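Local coordinates for protein purine nucleoside phosphorylase (Anopheles gambiae, PDB 2P4S) that catalyses the phosphorolysis of inosine, guanosine and their 2'-deoxy forms to free purine base and pentose 1-phosphate, a step of purine salvage, at residues E97-L108 with D131-F141. Residues are numbered along the deposited sequence; the frame is centred on the assembly and turned at random.
Sequences EIATYLLERTEL and DSFDYETIPHF
Pro139 packs on the Tyr101 ring and Leu102 on the Phe133 ring, two CH-pi contacts that make up much of the apolar interface between 97-108, the later part of helix 92-105 and the loop after it, and 131-141. Pro139 CD stands 3.4 Å from the Tyr101 ring centroid and only 3° off its normal, so this methylene points over the centre of that face, with CG beside it. Tyr101 presents the face because its CG is anti to the backbone N (chi1 178°). On the opposite face Arg105 CD rests toward the rim; Tyr101 CE1 lies over the centre of the guanidinium, and Arg105 NH1 hydrogen-bonds Tyr101 O (2.8 Å) in the guanidinium plane. Leu102 CD2 sits 3.7 Å from the Phe133 ring centroid, while Arg105 CB meets that ring at its edge.

Aliphatic packing continues toward the turn. Ile98 CG2 touches Ile138 CG2 at 3.7 Å, the side chains crossing at about a right angle, and also reaches Phe141 CE1. Helix 178-191 joins here, with Val187 against Ile98.

Polar links lie toward both ends. His140 NE2 donates to Glu97 OE1 (3.3 Å), which lies in the imidazole plane but is approached 39° out of the carboxylate plane. Thr106 OG1 lies 2.4 Å from Asp131 OD2, a doubtful, too-short hydrogen-bond length; OG1 also accepts from Leu108 N (3.2 Å), closing an ST turn.

The result is an apolar seam with a carboxylate near each end, one in a rather long His-carboxylate bond, the other in a contact of doubtful length, docking helix 92-105 onto the sheet edge and the type II turn Ile138-Phe141, beside phosphate-binding Phe170.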
loop_
_atom_site.group_PDB
_atom_site.type_symbol
_atom_site.label_atom_id
_atom_site.label_comp_id
_atom_site.label_asym_id
_atom_site.label_seq_id
_atom_site.Cartn_x
_atom_site.Cartn_y
_atom_site.Cartn_z
ATOM N N GLU A 97 22.883 15.940 16.657
ATOM C CA GLU A 97 22.722 16.014 18.130
ATOM C C GLU A 97 22.841 14.608 18.776
ATOM O O GLU A 97 23.629 14.392 19.740
ATOM C CB GLU A 97 21.342 16.586 18.559
ATOM C CG GLU A 97 20.983 18.078 18.307
ATOM C CD GLU A 97 19.485 18.400 18.717
ATOM O OE1 GLU A 97 19.011 17.865 19.783
ATOM O OE2 GLU A 97 18.781 19.180 17.993
ATOM N N ILE A 98 22.022 13.673 18.277
ATOM C CA ILE A 98 21.999 12.307 18.792
ATOM C C ILE A 98 23.377 11.647 18.611
ATOM O O ILE A 98 23.903 11.006 19.539
ATOM C CB ILE A 98 20.853 11.431 18.125
ATOM C CG1 ILE A 98 19.507 12.179 18.135
ATOM C CG2 ILE A 98 20.799 10.019 18.737
ATOM C CD1 ILE A 98 18.357 11.451 17.384
ATOM N N ALA A 99 23.970 11.811 17.430
ATOM C CA ALA A 99 25.287 11.191 17.173
ATOM C C ALA A 99 26.327 11.740 18.189
ATOM O O ALA A 99 27.036 10.974 18.861
ATOM C CB ALA A 99 25.750 11.441 15.713
ATOM N N THR A 100 26.379 13.081 18.286
ATOM C CA THR A 100 27.321 13.808 19.171
ATOM C C THR A 100 27.123 13.383 20.622
ATOM O O THR A 100 28.113 13.086 21.304
ATOM C CB THR A 100 27.229 15.338 18.996
ATOM O OG1 THR A 100 27.751 15.687 17.706
ATOM C CG2 THR A 100 28.097 16.054 20.036
ATOM N N TYR A 101 25.851 13.282 21.043
ATOM C CA TYR A 101 25.492 12.784 22.371
ATOM C C TYR A 101 26.183 11.466 22.706
ATOM O O TYR A 101 26.729 11.275 23.795
ATOM C CB TYR A 101 23.967 12.613 22.499
ATOM C CG TYR A 101 23.550 12.066 23.833
ATOM C CD1 TYR A 101 23.310 12.929 24.923
ATOM C CD2 TYR A 101 23.416 10.690 24.030
ATOM C CE1 TYR A 101 22.953 12.430 26.169
ATOM C CE2 TYR A 101 23.064 10.171 25.268
ATOM C CZ TYR A 101 22.823 11.063 26.349
ATOM O OH TYR A 101 22.496 10.542 27.597
ATOM N N LEU A 102 26.111 10.528 21.781
ATOM C CA LEU A 102 26.718 9.209 22.003
ATOM C C LEU A 102 28.256 9.265 21.859
ATOM O O LEU A 102 28.973 8.641 22.616
ATOM C CB LEU A 102 26.102 8.200 21.006
ATOM C CG LEU A 102 24.576 7.953 21.150
ATOM C CD1 LEU A 102 23.948 7.328 19.885
ATOM C CD2 LEU A 102 24.348 7.075 22.355
ATOM N N LEU A 103 28.745 9.989 20.865
ATOM C CA LEU A 103 30.189 10.088 20.616
ATOM C C LEU A 103 30.938 10.708 21.805
ATOM O O LEU A 103 32.078 10.348 22.038
ATOM C CB LEU A 103 30.468 10.907 19.356
ATOM C CG LEU A 103 30.133 10.273 18.001
ATOM C CD1 LEU A 103 30.245 11.329 16.881
ATOM C CD2 LEU A 103 31.001 9.079 17.733
ATOM N N GLU A 104 30.264 11.623 22.529
ATOM C CA GLU A 104 30.725 12.223 23.798
ATOM C C GLU A 104 30.771 11.247 24.950
ATOM O O GLU A 104 31.570 11.406 25.887
ATOM C CB GLU A 104 29.856 13.441 24.151
ATOM C CG GLU A 104 30.229 14.644 23.248
ATOM C CD GLU A 104 29.349 15.890 23.435
ATOM O OE1 GLU A 104 28.290 15.817 24.132
ATOM O OE2 GLU A 104 29.709 16.946 22.831
ATOM N N ARG A 105 29.974 10.187 24.866
ATOM C CA ARG A 105 29.843 9.244 25.982
ATOM C C ARG A 105 30.451 7.861 25.775
ATOM O O ARG A 105 30.342 7.000 26.636
ATOM C CB ARG A 105 28.375 9.164 26.426
ATOM C CG ARG A 105 27.956 10.470 27.025
ATOM C CD ARG A 105 26.461 10.652 27.140
ATOM N NE ARG A 105 26.187 11.947 27.755
ATOM C CZ ARG A 105 26.215 13.115 27.125
ATOM N NH1 ARG A 105 26.483 13.196 25.829
ATOM N NH2 ARG A 105 25.955 14.227 27.809
ATOM N N THR A 106 31.072 7.636 24.630
ATOM C CA THR A 106 31.870 6.440 24.420
ATOM C C THR A 106 33.114 6.857 23.636
ATOM O O THR A 106 33.059 7.772 22.802
ATOM C CB THR A 106 31.077 5.257 23.681
ATOM O OG1 THR A 106 31.910 4.091 23.583
ATOM C CG2 THR A 106 30.574 5.649 22.263
ATOM N N GLU A 107 34.225 6.194 23.900
ATOM C CA GLU A 107 35.421 6.368 23.079
ATOM C C GLU A 107 35.456 5.475 21.824
ATOM O O GLU A 107 36.287 5.668 20.940
ATOM C CB GLU A 107 36.654 6.083 23.933
ATOM C CG GLU A 107 36.987 7.249 24.873
ATOM C CD GLU A 107 38.391 7.108 25.435
ATOM O OE1 GLU A 107 39.330 7.742 24.867
ATOM O OE2 GLU A 107 38.552 6.323 26.407
ATOM N N LEU A 108 34.561 4.487 21.786
ATOM C CA LEU A 108 34.467 3.516 20.689
ATOM C C LEU A 108 34.087 4.226 19.399
ATOM O O LEU A 108 33.231 5.124 19.406
ATOM C CB LEU A 108 33.458 2.450 21.035
ATOM C CG LEU A 108 33.991 1.114 21.551
ATOM C CD1 LEU A 108 33.676 0.848 23.097
ATOM C CD2 LEU A 108 33.333 0.035 20.671
ATOM N N ASP A 131 30.001 0.095 26.252
ATOM C CA ASP A 131 29.224 1.259 26.671
ATOM C C ASP A 131 27.776 1.026 26.215
ATOM O O ASP A 131 27.490 0.864 25.042
ATOM C CB ASP A 131 29.809 2.568 26.113
ATOM C CG ASP A 131 31.277 2.777 26.535
ATOM O OD1 ASP A 131 31.561 2.789 27.756
ATOM O OD2 ASP A 131 32.156 2.942 25.660
ATOM N N SER A 132 26.872 0.962 27.178
ATOM C CA SER A 132 25.487 0.621 26.919
ATOM C C SER A 132 24.567 1.821 27.210
ATOM O O SER A 132 24.763 2.542 28.202
ATOM C CB SER A 132 25.120 -0.564 27.775
ATOM O OG SER A 132 23.785 -0.941 27.493
ATOM N N PHE A 133 23.600 2.055 26.331
ATOM C CA PHE A 133 22.649 3.159 26.499
ATOM C C PHE A 133 21.210 2.693 26.369
ATOM O O PHE A 133 20.790 2.357 25.264
ATOM C CB PHE A 133 22.853 4.266 25.462
ATOM C CG PHE A 133 24.215 4.857 25.446
ATOM C CD1 PHE A 133 24.472 6.057 26.126
ATOM C CD2 PHE A 133 25.250 4.240 24.730
ATOM C CE1 PHE A 133 25.745 6.624 26.095
ATOM C CE2 PHE A 133 26.532 4.783 24.701
ATOM C CZ PHE A 133 26.789 5.978 25.390
ATOM N N ASP A 134 20.449 2.703 27.467
ATOM C CA ASP A 134 19.014 2.462 27.364
ATOM C C ASP A 134 18.424 3.458 26.393
ATOM O O ASP A 134 18.814 4.626 26.414
ATOM C CB ASP A 134 18.335 2.558 28.732
ATOM C CG ASP A 134 18.605 1.339 29.590
ATOM O OD1 ASP A 134 19.406 0.482 29.142
ATOM O OD2 ASP A 134 18.037 1.230 30.710
ATOM N N TYR A 135 17.520 2.997 25.511
ATOM C CA TYR A 135 16.857 3.894 24.532
ATOM C C TYR A 135 16.148 5.058 25.188
ATOM O O TYR A 135 16.108 6.136 24.618
ATOM C CB TYR A 135 15.862 3.167 23.611
ATOM C CG TYR A 135 16.486 2.158 22.630
ATOM C CD1 TYR A 135 17.875 2.190 22.318
ATOM C CD2 TYR A 135 15.685 1.182 22.009
ATOM C CE1 TYR A 135 18.442 1.266 21.413
ATOM C CE2 TYR A 135 16.230 0.252 21.110
ATOM C CZ TYR A 135 17.597 0.294 20.830
ATOM O OH TYR A 135 18.102 -0.615 19.983
ATOM N N GLU A 136 15.590 4.826 26.375
ATOM C CA GLU A 136 14.908 5.859 27.192
ATOM C C GLU A 136 15.757 7.119 27.457
ATOM O O GLU A 136 15.218 8.215 27.538
ATOM C CB GLU A 136 14.493 5.275 28.563
ATOM C CG GLU A 136 13.283 4.341 28.537
ATOM C CD GLU A 136 13.533 2.914 27.880
ATOM O OE1 GLU A 136 14.704 2.438 27.720
ATOM O OE2 GLU A 136 12.512 2.263 27.531
ATOM N N THR A 137 17.074 6.933 27.574
ATOM C CA THR A 137 18.023 7.980 27.910
ATOM C C THR A 137 18.632 8.694 26.715
ATOM O O THR A 137 19.272 9.726 26.871
ATOM C CB THR A 137 19.177 7.435 28.770
ATOM O OG1 THR A 137 20.175 6.837 27.925
ATOM C CG2 THR A 137 18.701 6.441 29.782
ATOM N N ILE A 138 18.453 8.159 25.510
ATOM C CA ILE A 138 19.037 8.795 24.336
ATOM C C ILE A 138 18.104 9.915 23.811
ATOM O O ILE A 138 16.929 9.672 23.576
ATOM C CB ILE A 138 19.390 7.776 23.203
ATOM C CG1 ILE A 138 20.238 6.604 23.756
ATOM C CG2 ILE A 138 20.130 8.500 22.045
ATOM C CD1 ILE A 138 20.326 5.388 22.805
ATOM N N PRO A 139 18.613 11.151 23.684
ATOM C CA PRO A 139 17.747 12.209 23.172
ATOM C C PRO A 139 17.042 11.820 21.879
ATOM O O PRO A 139 17.684 11.323 20.951
ATOM C CB PRO A 139 18.706 13.392 22.938
ATOM C CG PRO A 139 20.058 12.925 23.328
ATOM C CD PRO A 139 19.933 11.658 24.068
ATOM N N HIS A 140 15.721 12.029 21.862
ATOM C CA HIS A 140 14.848 11.830 20.673
ATOM C C HIS A 140 14.675 10.386 20.244
ATOM O O HIS A 140 14.199 10.132 19.149
ATOM C CB HIS A 140 15.362 12.630 19.457
ATOM C CG HIS A 140 15.561 14.077 19.744
ATOM N ND1 HIS A 140 14.509 14.922 20.033
ATOM C CD2 HIS A 140 16.688 14.826 19.827
ATOM C CE1 HIS A 140 14.979 16.137 20.265
ATOM N NE2 HIS A 140 16.295 16.107 20.137
ATOM N N PHE A 141 15.075 9.446 21.081
ATOM C CA PHE A 141 15.015 8.056 20.687
ATOM C C PHE A 141 13.637 7.411 20.973
ATOM O O PHE A 141 13.062 7.602 22.060
ATOM C CB PHE A 141 16.110 7.271 21.380
ATOM C CG PHE A 141 17.030 6.568 20.420
ATOM C CD1 PHE A 141 17.798 7.295 19.536
ATOM C CD2 PHE A 141 17.139 5.194 20.416
ATOM C CE1 PHE A 141 18.678 6.659 18.647
ATOM C CE2 PHE A 141 18.019 4.535 19.499
ATOM C CZ PHE A 141 18.785 5.288 18.634
#